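Side-chain contacts in secreted protein (Streptomyces lividans TK24, PDB 5LXZ), which binds copper and probably works as a metalloradical oxidase of the galactose oxidase-like AA5 family: residues 90-95 with 249-254; 275-280 with 284-289; 299-302 with 308-311. The protein carries 1 engineered substitution. All coordinates share one frame; numbering follows the deposited sequence.

Contact 1: residues 90-95 with 249-254; sequences NLLIAG and PTLTTL. With EDO (1,2-ethanediol), chain P.
Leu92 and Leu251 meet through their methyl branches, CD2 against CD2 at 3.8 Å, with the two side chains crossing at about a right angle. The same Leu251 methyl also rests beside the branch carbon CG of Leu92, and CD2 of Leu251 also lies 4.0 Å from CB of Ala94. One branch of a single leucine thus bridges two alternate residues of the facing strand. CG of Leu92 stands anti to the backbone N (chi1 179°). The first torsion of Leu251, -90°, sets its CG anti to the carbonyl carbon and beside the backbone N, with CD2 toward Leu92 and Ala94.

Beyond this apolar patch, CG of Pro249 lies against the carbonyl oxygen of Ala94 at 3.7 Å. Gly95 follows with a backbone that itself calls for glycine, since a CB would press on that same carbonyl oxygen and would also sit tightly against the proline ring. No hydrogen bond links the two segments. The backbone N of Leu251 instead donates to O2 of a 1,2-ethanediol molecule, 2.9 Å away and nearly straight at 164°; this molecule, probably from the crystallisation liquor, also bonds to His83 N.

Thr250 and Thr252 alternate with Leu251 and give their OG1 atoms to the backbone oxygens of Pro299 and Leu301 respectively. A first strand with apolar groups toward one neighbouring sheet and hydroxyls tied to the next is how consecutive blades are joined here, in the seven-bladed kelch beta-propeller of the galactose oxidase fold.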
ATOM      1  N   ASN A  90       7.277  -1.930  17.432  1.00  9.02           N
ATOM      2  CA  ASN A  90       5.847  -2.183  17.327  1.00  8.48           C
ATOM      3  C   ASN A  90       5.362  -1.694  15.973  1.00  8.20           C
ATOM      4  O   ASN A  90       5.952  -0.816  15.370  1.00  8.64           O
ATOM      5  CB  ASN A  90       5.061  -1.466  18.399  1.00  8.46           C
ATOM      6  CG  ASN A  90       5.261  -2.050  19.789  1.00  9.09           C
ATOM      7  OD1 ASN A  90       5.951  -3.034  19.995  1.00  9.63           O
ATOM      8  ND2 ASN A  90       4.615  -1.420  20.749  1.00 10.28           N
ATOM      9  N   LEU A  91       4.306  -2.295  15.463  1.00  8.33           N
ATOM     10  CA  LEU A  91       3.712  -1.879  14.210  1.00  8.42           C
ATOM     11  C   LEU A  91       2.515  -1.006  14.556  1.00  8.43           C
ATOM     12  O   LEU A  91       1.574  -1.494  15.179  1.00  8.87           O
ATOM     13  CB  LEU A  91       3.248  -3.085  13.391  1.00  9.24           C
ATOM     14  CG  LEU A  91       2.805  -2.774  11.966  1.00 10.12           C
ATOM     15  CD1 LEU A  91       3.992  -2.471  11.040  1.00 10.23           C
ATOM     16  CD2 LEU A  91       2.009  -3.942  11.377  1.00 11.18           C
ATOM     17  N   LEU A  92       2.549   0.267  14.176  1.00  7.45           N
ATOM     18  CA  LEU A  92       1.391   1.120  14.334  1.00  7.43           C
ATOM     19  C   LEU A  92       0.446   0.726  13.206  1.00  8.33           C
ATOM     20  O   LEU A  92       0.868   0.688  12.060  1.00  7.97           O
ATOM     21  CB  LEU A  92       1.696   2.595  14.224  1.00  7.48           C
ATOM     22  CG  LEU A  92       0.521   3.548  14.352  1.00  7.22           C
ATOM     23  CD1 LEU A  92      -0.121   3.513  15.738  1.00  7.36           C
ATOM     24  CD2 LEU A  92       1.006   4.963  14.066  1.00  7.97           C
ATOM     25  N   ILE A  93      -0.809   0.442  13.527  1.00  8.20           N
ATOM     26  CA  ILE A  93      -1.787   0.047  12.506  1.00  9.16           C
ATOM     27  C   ILE A  93      -3.065   0.875  12.764  1.00  9.00           C
ATOM     28  O   ILE A  93      -3.525   0.934  13.894  1.00 10.84           O
ATOM     29  CB  ILE A  93      -1.923  -1.497  12.469  1.00 11.19           C
ATOM     30  CG1 ILE A  93      -2.876  -1.928  11.344  1.00 11.81           C
ATOM     31  CG2 ILE A  93      -2.364  -2.040  13.794  1.00 12.35           C
ATOM     32  CD1 ILE A  93      -2.726  -3.400  11.001  1.00 12.59           C
ATOM     33  N   ALA A  94      -3.587   1.580  11.780  1.00  8.45           N
ATOM     34  CA  ALA A  94      -4.657   2.536  12.003  1.00  8.23           C
ATOM     35  C   ALA A  94      -5.597   2.552  10.844  1.00  8.30           C
ATOM     36  O   ALA A  94      -5.191   2.384   9.690  1.00  8.14           O
ATOM     37  CB  ALA A  94      -4.112   3.904  12.259  1.00  9.01           C
ATOM     38  N   GLY A  95      -6.831   2.859  11.162  1.00  7.75           N
ATOM     39  CA  GLY A  95      -7.884   2.860  10.213  1.00  8.38           C
ATOM     40  C   GLY A  95      -8.570   1.523  10.088  1.00  9.61           C
ATOM     41  O   GLY A  95      -8.565   0.706  11.009  1.00 10.89           O
ATOM     42  N   PRO A 249      -5.675   4.576   4.569  1.00  6.30           N
ATOM     43  CA  PRO A 249      -4.700   5.640   4.756  1.00  6.31           C
ATOM     44  C   PRO A 249      -3.243   5.140   4.548  1.00  6.09           C
ATOM     45  O   PRO A 249      -2.949   3.947   4.735  1.00  6.06           O
ATOM     46  CB  PRO A 249      -4.913   6.019   6.205  1.00  6.38           C
ATOM     47  CG  PRO A 249      -5.145   4.722   6.850  1.00  6.28           C
ATOM     48  CD  PRO A 249      -5.975   3.923   5.851  1.00  6.42           C
ATOM     49  N   THR A 250      -2.355   6.074   4.193  1.00  5.92           N
ATOM     50  CA  THR A 250      -0.928   5.788   4.358  1.00  6.04           C
ATOM     51  C   THR A 250      -0.460   6.325   5.677  1.00  6.07           C
ATOM     52  O   THR A 250      -0.782   7.456   6.027  1.00  6.17           O
ATOM     53  CB  THR A 250      -0.115   6.400   3.216  1.00  6.29           C
ATOM     54  OG1 THR A 250      -0.325   5.565   2.070  1.00  6.51           O
ATOM     55  CG2 THR A 250       1.374   6.437   3.485  1.00  6.48           C
ATOM     56  N   LEU A 251       0.321   5.496   6.385  1.00  6.33           N
ATOM     57  CA  LEU A 251       1.071   5.920   7.563  1.00  6.89           C
ATOM     58  C   LEU A 251       2.535   5.925   7.206  1.00  6.89           C
ATOM     59  O   LEU A 251       3.033   4.910   6.701  1.00  7.50           O
ATOM     60  CB  LEU A 251       0.832   4.937   8.696  1.00  7.05           C
ATOM     61  CG  LEU A 251      -0.350   5.247   9.622  1.00  8.52           C
ATOM     62  CD1 LEU A 251      -1.652   5.410   8.951  1.00  9.33           C
ATOM     63  CD2 LEU A 251      -0.408   4.138  10.690  1.00  8.81           C
ATOM     64  N   THR A 252       3.222   7.016   7.416  1.00  7.09           N
ATOM     65  CA  THR A 252       4.630   7.112   7.027  1.00  7.54           C
ATOM     66  C   THR A 252       5.419   7.901   8.065  1.00  7.58           C
ATOM     67  O   THR A 252       4.931   8.868   8.622  1.00  7.26           O
ATOM     68  CB  THR A 252       4.738   7.696   5.589  1.00  8.30           C
ATOM     69  OG1 THR A 252       6.044   7.434   5.068  1.00  9.34           O
ATOM     70  CG2 THR A 252       4.413   9.129   5.504  1.00  8.80           C
ATOM     71  N   THR A 253       6.628   7.453   8.343  1.00  7.10           N
ATOM     72  CA  THR A 253       7.459   8.100   9.379  1.00  7.67           C
ATOM     73  C   THR A 253       8.087   9.384   8.904  1.00  7.68           C
ATOM     74  O   THR A 253       8.634   9.439   7.790  1.00  8.12           O
ATOM     75  CB  THR A 253       8.573   7.141   9.740  1.00  8.30           C
ATOM     76  OG1 THR A 253       7.981   5.907  10.194  1.00  8.96           O
ATOM     77  CG2 THR A 253       9.484   7.728  10.803  1.00  8.75           C
ATOM     78  N   LEU A 254       8.001  10.405   9.735  1.00  7.42           N
ATOM     79  CA  LEU A 254       8.617  11.697   9.458  1.00  7.68           C
ATOM     80  C   LEU A 254      10.035  11.777  10.069  1.00  7.96           C
ATOM     81  O   LEU A 254      10.491  10.885  10.767  1.00  8.51           O
ATOM     82  CB  LEU A 254       7.724  12.813  10.004  1.00  8.57           C
ATOM     83  CG  LEU A 254       6.316  12.883   9.406  1.00  9.34           C
ATOM     84  CD1 LEU A 254       5.524  13.994  10.099  1.00 10.49           C
ATOM     85  CD2 LEU A 254       6.350  13.158   7.912  1.00 10.57           C
TER
HETATM   86  C1  EDO P 715       0.062   1.648   3.874  1.00 19.36           C
HETATM   87  O1  EDO P 715       0.021   0.645   4.903  1.00 21.21           O
HETATM   88  C2  EDO P 715       1.181   2.589   4.151  1.00 19.35           C
HETATM   89  O2  EDO P 715       1.056   2.843   5.554  1.00 15.27           O

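Contact 2: residues 275-280 with 284-289; sequences KNEVYD and KAWTYT
Tyr279 lays its CB over the six-membered ring of Trp286, a CH-pi contact 3.5 Å from the ring centroid and only 10° off the normal. Its phenol ring then inclines across the five-membered ring, the planes 52° apart, and CD1 of Tyr279 comes to 3.5 Å from Trp286 CE2. Alongside, Glu277 approaches the same indole: a first torsion of 53° tucks its CG between the backbone N and carbonyl, 3.7 Å from Trp286 CE3, while OE1 passes Trp286 CB. The carboxylate stands almost upright to the ring plane.

The main chain supports this cluster. Val278 and Thr287 form a hydrogen-bonded antiparallel pair, N of Val278 to O of Thr287 at 2.8 Å and Thr287 N to Val278 O at 2.9 Å. At the far end, Thr289 N donates to Asn276 O (3.0 Å), and two waters connect Thr289 OG1 to the side-chain and backbone nitrogens of Asn276.

A second shell fixes the polar ends. Glu277 makes a salt bridge to Arg246 and accepts from the backbone nitrogens of His243 and Glu244; Trp286 NE1 bonds to Asp240 O, and Tyr279 OH to Glu228. Were Trp286 replaced by an alanine, Asp240 O would probably lose its indole donor, a gap would open beneath Tyr279 CB and the Glu277 chain would have less to lie against. Tyrosine and tryptophan at this spacing, on the third and fourth strands of a four-stranded blade, are a signature of the kelch motif.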
ATOM      1  N   LYS A 275      -7.219  16.321   5.322  1.00  9.57           N
ATOM      2  CA  LYS A 275      -7.047  16.518   6.745  1.00 10.30           C
ATOM      3  C   LYS A 275      -6.114  15.413   7.239  1.00  9.56           C
ATOM      4  O   LYS A 275      -6.516  14.235   7.306  1.00 11.43           O
ATOM      5  CB  LYS A 275      -8.378  16.515   7.457  1.00 11.98           C
ATOM      6  CG  LYS A 275      -9.294  17.648   6.993  1.00 14.22           C
ATOM      7  CD  LYS A 275     -10.616  17.611   7.740  1.00 16.75           C
ATOM      8  CE  LYS A 275     -11.461  18.841   7.508  1.00 20.29           C
ATOM      9  NZ  LYS A 275     -12.683  18.808   8.341  0.50 20.14           N
ATOM     10  N   ASN A 276      -4.851  15.757   7.421  1.00  8.69           N
ATOM     11  CA  ASN A 276      -3.829  14.803   7.844  1.00  8.55           C
ATOM     12  C   ASN A 276      -3.524  14.925   9.314  1.00  8.91           C
ATOM     13  O   ASN A 276      -3.830  15.982   9.935  1.00  8.40           O
ATOM     14  CB  ASN A 276      -2.593  15.032   6.989  1.00  8.54           C
ATOM     15  CG  ASN A 276      -2.926  14.967   5.528  1.00  8.15           C
ATOM     16  OD1 ASN A 276      -3.620  14.037   5.112  1.00  8.54           O
ATOM     17  ND2 ASN A 276      -2.495  15.932   4.761  1.00  7.75           N
ATOM     18  N   GLU A 277      -2.969  13.876   9.915  1.00  8.10           N
ATOM     19  CA  GLU A 277      -2.696  13.869  11.325  1.00  9.41           C
ATOM     20  C   GLU A 277      -1.427  13.154  11.635  1.00  8.72           C
ATOM     21  O   GLU A 277      -0.913  12.385  10.830  1.00  8.84           O
ATOM     22  CB  GLU A 277      -3.844  13.328  12.164  1.00 10.31           C
ATOM     23  CG  GLU A 277      -4.400  12.012  11.844  1.00 12.31           C
ATOM     24  CD  GLU A 277      -5.827  11.912  12.491  1.00 12.97           C
ATOM     25  OE1 GLU A 277      -5.955  12.080  13.757  1.00 13.14           O
ATOM     26  OE2 GLU A 277      -6.847  11.727  11.767  1.00 10.59           O
ATOM     27  N   VAL A 278      -0.873  13.446  12.797  1.00  8.28           N
ATOM     28  CA  VAL A 278       0.400  12.916  13.198  1.00  8.31           C
ATOM     29  C   VAL A 278       0.251  12.202  14.510  1.00  8.51           C
ATOM     30  O   VAL A 278      -0.267  12.792  15.460  1.00  9.49           O
ATOM     31  CB  VAL A 278       1.461  14.023  13.276  1.00  9.09           C
ATOM     32  CG1 VAL A 278       2.747  13.484  13.811  1.00 10.28           C
ATOM     33  CG2 VAL A 278       1.659  14.687  11.916  1.00  9.71           C
ATOM     34  N   TYR A 279       0.775  10.988  14.584  1.00  7.78           N
ATOM     35  CA  TYR A 279       0.848  10.202  15.805  1.00  7.73           C
ATOM     36  C   TYR A 279       2.196  10.425  16.433  1.00  8.85           C
ATOM     37  O   TYR A 279       3.217  10.218  15.793  1.00  8.27           O
ATOM     38  CB  TYR A 279       0.729   8.723  15.469  1.00  7.53           C
ATOM     39  CG  TYR A 279       0.717   7.780  16.650  1.00  7.13           C
ATOM     40  CD1 TYR A 279      -0.411   7.679  17.451  1.00  7.02           C
ATOM     41  CD2 TYR A 279       1.809   6.990  16.958  1.00  7.35           C
ATOM     42  CE1 TYR A 279      -0.454   6.778  18.472  1.00  7.21           C
ATOM     43  CE2 TYR A 279       1.764   6.067  17.985  1.00  7.62           C
ATOM     44  CZ  TYR A 279       0.626   5.967  18.725  1.00  7.18           C
ATOM     45  OH  TYR A 279       0.614   5.027  19.723  1.00  8.74           O
ATOM     46  N   ASP A 280       2.206  10.826  17.707  1.00 10.24           N
ATOM     47  CA  ASP A 280       3.442  10.921  18.442  1.00 11.69           C
ATOM     48  C   ASP A 280       3.592   9.667  19.270  1.00 11.56           C
ATOM     49  O   ASP A 280       2.831   9.444  20.217  1.00 10.90           O
ATOM     50  CB  ASP A 280       3.343  12.146  19.359  1.00 12.52           C
ATOM     51  CG  ASP A 280       4.616  12.394  20.114  1.00 14.82           C
ATOM     52  OD1 ASP A 280       5.500  11.535  20.102  1.00 15.32           O
ATOM     53  OD2 ASP A 280       4.685  13.511  20.700  1.00 18.44           O
ATOM     54  N   LYS A 284       1.341   8.555  22.434  1.00 11.18           N
ATOM     55  CA  LYS A 284       0.312   7.630  21.941  1.00 11.67           C
ATOM     56  C   LYS A 284      -0.965   8.382  21.550  1.00 10.31           C
ATOM     57  O   LYS A 284      -2.061   7.849  21.661  1.00 10.73           O
ATOM     58  CB  LYS A 284       0.057   6.459  22.900  1.00 14.01           C
ATOM     59  CG  LYS A 284       1.282   5.593  23.122  1.00 17.35           C
ATOM     60  CD  LYS A 284       1.011   4.545  24.193  1.00 21.10           C
ATOM     61  CE  LYS A 284       2.176   3.561  24.425  1.00 25.92           C
ATOM     62  NZ  LYS A 284       3.533   4.128  24.352  1.00 30.72           N
ATOM     63  N   ALA A 285      -0.770   9.581  21.020  1.00  9.09           N
ATOM     64  CA  ALA A 285      -1.853  10.454  20.637  1.00  8.57           C
ATOM     65  C   ALA A 285      -1.665  11.075  19.284  1.00  8.07           C
ATOM     66  O   ALA A 285      -0.533  11.132  18.783  1.00  9.16           O
ATOM     67  CB  ALA A 285      -2.029  11.555  21.689  1.00  9.21           C
ATOM     68  N   TRP A 286      -2.775  11.494  18.692  1.00  7.65           N
ATOM     69  CA  TRP A 286      -2.824  12.088  17.349  1.00  8.01           C
ATOM     70  C   TRP A 286      -3.136  13.594  17.379  1.00  9.26           C
ATOM     71  O   TRP A 286      -3.946  14.041  18.184  1.00  9.96           O
ATOM     72  CB  TRP A 286      -3.894  11.432  16.517  1.00  7.61           C
ATOM     73  CG  TRP A 286      -3.731   9.974  16.299  1.00  7.33           C
ATOM     74  CD1 TRP A 286      -4.206   8.947  17.112  1.00  7.32           C
ATOM     75  CD2 TRP A 286      -3.104   9.341  15.185  1.00  7.20           C
ATOM     76  NE1 TRP A 286      -3.881   7.727  16.551  1.00  7.82           N
ATOM     77  CE2 TRP A 286      -3.205   7.942  15.382  1.00  7.11           C
ATOM     78  CE3 TRP A 286      -2.447   9.817  14.037  1.00  6.76           C
ATOM     79  CZ2 TRP A 286      -2.664   7.030  14.483  1.00  7.28           C
ATOM     80  CZ3 TRP A 286      -1.964   8.915  13.131  1.00  6.94           C
ATOM     81  CH2 TRP A 286      -2.086   7.549  13.348  1.00  7.39           C
ATOM     82  N   THR A 287      -2.523  14.344  16.474  1.00  9.96           N
ATOM     83  CA  THR A 287      -2.699  15.785  16.352  0.50 10.16           C
ATOM     84  C   THR A 287      -2.880  16.104  14.870  1.00 10.50           C
ATOM     85  O   THR A 287      -2.047  15.662  14.078  1.00 10.49           O
ATOM     86  CB  THR A 287      -1.460  16.539  16.880  0.50 10.39           C
ATOM     87  OG1 THR A 287      -1.085  16.035  18.171  0.50 10.99           O
ATOM     88  CG2 THR A 287      -1.714  18.055  16.947  0.50 10.20           C
ATOM     89  N   TYR A 288      -3.858  16.894  14.515  1.00  9.86           N
ATOM     90  CA  TYR A 288      -3.978  17.366  13.146  1.00  9.91           C
ATOM     91  C   TYR A 288      -2.793  18.206  12.725  1.00  9.70           C
ATOM     92  O   TYR A 288      -2.240  18.968  13.528  1.00 10.27           O
ATOM     93  CB  TYR A 288      -5.206  18.207  12.925  1.00  9.74           C
ATOM     94  CG  TYR A 288      -6.501  17.511  12.812  1.00 10.72           C
ATOM     95  CD1 TYR A 288      -6.837  16.812  11.675  1.00 11.73           C
ATOM     96  CD2 TYR A 288      -7.436  17.583  13.815  1.00 11.45           C
ATOM     97  CE1 TYR A 288      -8.041  16.171  11.556  1.00 11.43           C
ATOM     98  CE2 TYR A 288      -8.696  17.002  13.675  1.00 11.97           C
ATOM     99  CZ  TYR A 288      -9.004  16.307  12.541  1.00 11.84           C
ATOM    100  OH  TYR A 288     -10.221  15.696  12.421  1.00 12.40           O
ATOM    101  N   THR A 289      -2.370  18.063  11.467  1.00  9.83           N
ATOM    102  CA  THR A 289      -1.506  19.064  10.848  1.00 10.36           C
ATOM    103  C   THR A 289      -2.347  20.315  10.595  1.00 10.45           C
ATOM    104  O   THR A 289      -3.581  20.287  10.668  1.00 10.62           O
ATOM    105  CB  THR A 289      -0.893  18.572   9.550  1.00 10.89           C
ATOM    106  OG1 THR A 289      -1.930  18.215   8.643  1.00 10.71           O
ATOM    107  CG2 THR A 289       0.009  17.365   9.820  1.00 12.12           C
TER
HETATM  108  O   HOH W   1      -1.211  18.340   6.015  1.00  9.25           O
HETATM  109  O   HOH W   2      -4.503  18.627   7.836  1.00 15.05           O

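Contact 3: residues 299-302 with 308-311; sequences PALF and KIFY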
ATOM      1  N   PRO A 299      -1.459   6.683  -0.726  1.00  5.42           N
ATOM      2  CA  PRO A 299      -0.420   7.389  -1.471  1.00  5.21           C
ATOM      3  C   PRO A 299       0.941   6.881  -1.085  1.00  5.18           C
ATOM      4  O   PRO A 299       1.234   6.683   0.073  1.00  5.46           O
ATOM      5  CB  PRO A 299      -0.594   8.851  -1.083  1.00  5.23           C
ATOM      6  CG  PRO A 299      -1.204   8.743   0.306  1.00  5.25           C
ATOM      7  CD  PRO A 299      -2.089   7.539   0.304  1.00  5.49           C
ATOM      8  N   ALA A 300       1.811   6.642  -2.057  1.00  5.03           N
ATOM      9  CA  ALA A 300       3.150   6.162  -1.763  1.00  5.21           C
ATOM     10  C   ALA A 300       4.042   7.310  -1.328  1.00  5.39           C
ATOM     11  O   ALA A 300       4.538   8.053  -2.167  1.00  5.61           O
ATOM     12  CB  ALA A 300       3.722   5.457  -2.975  1.00  5.61           C
ATOM     13  N   LEU A 301       4.218   7.448  -0.013  1.00  5.18           N
ATOM     14  CA  LEU A 301       4.871   8.603   0.602  1.00  5.43           C
ATOM     15  C   LEU A 301       6.118   8.133   1.355  1.00  5.69           C
ATOM     16  O   LEU A 301       5.999   7.399   2.333  1.00  6.78           O
ATOM     17  CB  LEU A 301       3.935   9.281   1.587  1.00  5.42           C
ATOM     18  CG  LEU A 301       2.631   9.809   1.004  1.00  5.84           C
ATOM     19  CD1 LEU A 301       1.747  10.365   2.122  1.00  6.29           C
ATOM     20  CD2 LEU A 301       2.871  10.898  -0.026  1.00  6.11           C
ATOM     21  N   PHE A 302       7.268   8.628   0.942  1.00  5.80           N
ATOM     22  CA  PHE A 302       8.548   8.169   1.506  1.00  5.83           C
ATOM     23  C   PHE A 302       9.313   9.339   2.098  1.00  5.96           C
ATOM     24  O   PHE A 302       9.413  10.400   1.480  1.00  6.19           O
ATOM     25  CB  PHE A 302       9.408   7.568   0.407  1.00  6.31           C
ATOM     26  CG  PHE A 302       8.907   6.231  -0.107  1.00  6.84           C
ATOM     27  CD1 PHE A 302       7.912   6.157  -1.039  1.00  7.26           C
ATOM     28  CD2 PHE A 302       9.444   5.056   0.367  1.00  7.54           C
ATOM     29  CE1 PHE A 302       7.453   4.924  -1.477  1.00  7.77           C
ATOM     30  CE2 PHE A 302       9.014   3.837  -0.081  1.00  8.27           C
ATOM     31  CZ  PHE A 302       7.991   3.773  -0.983  1.00  8.04           C
ATOM     32  N   LYS A 308      11.801  16.053   3.786  1.00  6.64           N
ATOM     33  CA  LYS A 308      10.588  16.166   3.007  1.00  6.80           C
ATOM     34  C   LYS A 308      10.106  14.783   2.636  1.00  6.77           C
ATOM     35  O   LYS A 308      10.790  13.801   2.814  1.00  6.49           O
ATOM     36  CB  LYS A 308      10.803  17.074   1.778  1.00  7.67           C
ATOM     37  CG  LYS A 308      11.321  18.463   2.192  1.00  8.84           C
ATOM     38  CD  LYS A 308      11.378  19.417   1.007  1.00  9.70           C
ATOM     39  CE  LYS A 308      12.074  20.724   1.455  1.00 11.53           C
ATOM     40  NZ  LYS A 308      12.292  21.707   0.358  0.50 11.16           N
ATOM     41  N   ILE A 309       8.885  14.742   2.147  1.00  6.36           N
ATOM     42  CA  ILE A 309       8.234  13.512   1.760  1.00  6.58           C
ATOM     43  C   ILE A 309       8.133  13.443   0.248  1.00  6.58           C
ATOM     44  O   ILE A 309       7.629  14.387  -0.390  1.00  6.96           O
ATOM     45  CB  ILE A 309       6.839  13.433   2.387  1.00  7.15           C
ATOM     46  CG1 ILE A 309       6.903  13.136   3.878  1.00  7.71           C
ATOM     47  CG2 ILE A 309       5.945  12.363   1.704  1.00  7.08           C
ATOM     48  CD1 ILE A 309       7.356  11.727   4.287  1.00  8.78           C
ATOM     49  N   PHE A 310       8.601  12.331  -0.326  1.00  6.15           N
ATOM     50  CA  PHE A 310       8.422  12.089  -1.711  1.00  6.20           C
ATOM     51  C   PHE A 310       7.160  11.312  -1.957  1.00  5.84           C
ATOM     52  O   PHE A 310       6.975  10.250  -1.379  1.00  6.03           O
ATOM     53  CB  PHE A 310       9.608  11.318  -2.286  1.00  6.55           C
ATOM     54  CG  PHE A 310       9.507  11.071  -3.774  1.00  7.62           C
ATOM     55  CD1 PHE A 310       9.356  12.148  -4.639  1.00  8.57           C
ATOM     56  CD2 PHE A 310       9.486   9.816  -4.285  1.00  8.41           C
ATOM     57  CE1 PHE A 310       9.282  11.940  -6.003  1.00  9.26           C
ATOM     58  CE2 PHE A 310       9.407   9.605  -5.672  1.00  8.92           C
ATOM     59  CZ  PHE A 310       9.307  10.667  -6.503  1.00  8.83           C
ATOM     60  N   TYR A 311       6.297  11.894  -2.788  1.00  5.44           N
ATOM     61  CA  TYR A 311       5.088  11.200  -3.285  1.00  5.48           C
ATOM     62  C   TYR A 311       5.411  10.737  -4.658  1.00  5.56           C
ATOM     63  O   TYR A 311       5.607  11.553  -5.564  1.00  5.60           O
ATOM     64  CB  TYR A 311       3.917  12.152  -3.279  1.00  5.41           C
ATOM     65  CG  TYR A 311       2.668  11.635  -3.961  1.00  5.34           C
ATOM     66  CD1 TYR A 311       2.128  10.375  -3.630  1.00  5.51           C
ATOM     67  CD2 TYR A 311       1.993  12.389  -4.891  1.00  5.38           C
ATOM     68  CE1 TYR A 311       0.965   9.913  -4.233  1.00  5.54           C
ATOM     69  CE2 TYR A 311       0.811  11.958  -5.430  1.00  5.66           C
ATOM     70  CZ  TYR A 311       0.301  10.714  -5.108  1.00  5.63           C
ATOM     71  OH  TYR A 311      -0.881  10.234  -5.603  1.00  6.48           O
TER
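Leu301 and Tyr311 are brought together by complementary torsions: the leucine has chi1 -60°, and its chi2 of 176° sends CD1 outward and leaves CD2 as the branch turned to Tyr311, while the tyrosine ring swings away from its own backbone N at chi1 171°. CD2 of Leu301 therefore settles 3.6 Å from Tyr311 CB and also touches the ring at CD1. Further along the ring, CB of Pro299 meets CE1 of Tyr311 at 3.7 Å, and the carbonyl oxygen of Ala300 lies at the ring edge. Ile309 also packs on Leu301, its CG2 branch 3.7 Å from Leu301 CB, while its CD1 turns to the backbone carbonyl of Phe302.

In the main chain, Phe302 and Phe310 exchange two backbone hydrogen bonds, each of 2.8 Å from N to O, which fix the antiparallel register.

The two faces of this hairpin have different company. Leu301 and Pro299 pack on Val262 of strand 259-262 in the preceding blade, and Tyr311 adds an edge-to-face contact with Phe295 and a hydrogen bond to Gly324 O. Phe302 and Phe310 turn the opposite way to meet Tyr365, the former edge-to-face, so strands 301-303 and 309-311 lie between the blade before and the blade after, with strand 328-330 alongside.

The three contacts follow one another along the chain and trace a short arc of the propeller. Contact 1 lies between two blades, packing strand 91-102 against the first strand of the sheet whose last two strands form contact 2; contact 3 is the inner hairpin of the next blade. The centres of contacts 1 and 2 are about 11 Å apart, and Leu92 joins them directly, its CD2 3.6 Å from Tyr279 CD2. Contacts 1 and 3, about 13 Å between centres, also touch, whereas contacts 2 and 3 stay about 7 Å apart at their nearest atoms. Tyr248, a copper ligand, immediately precedes 249-254, so one end of the segment lies near a metal site, the Pro249 side chain about 10 Å from the copper ion.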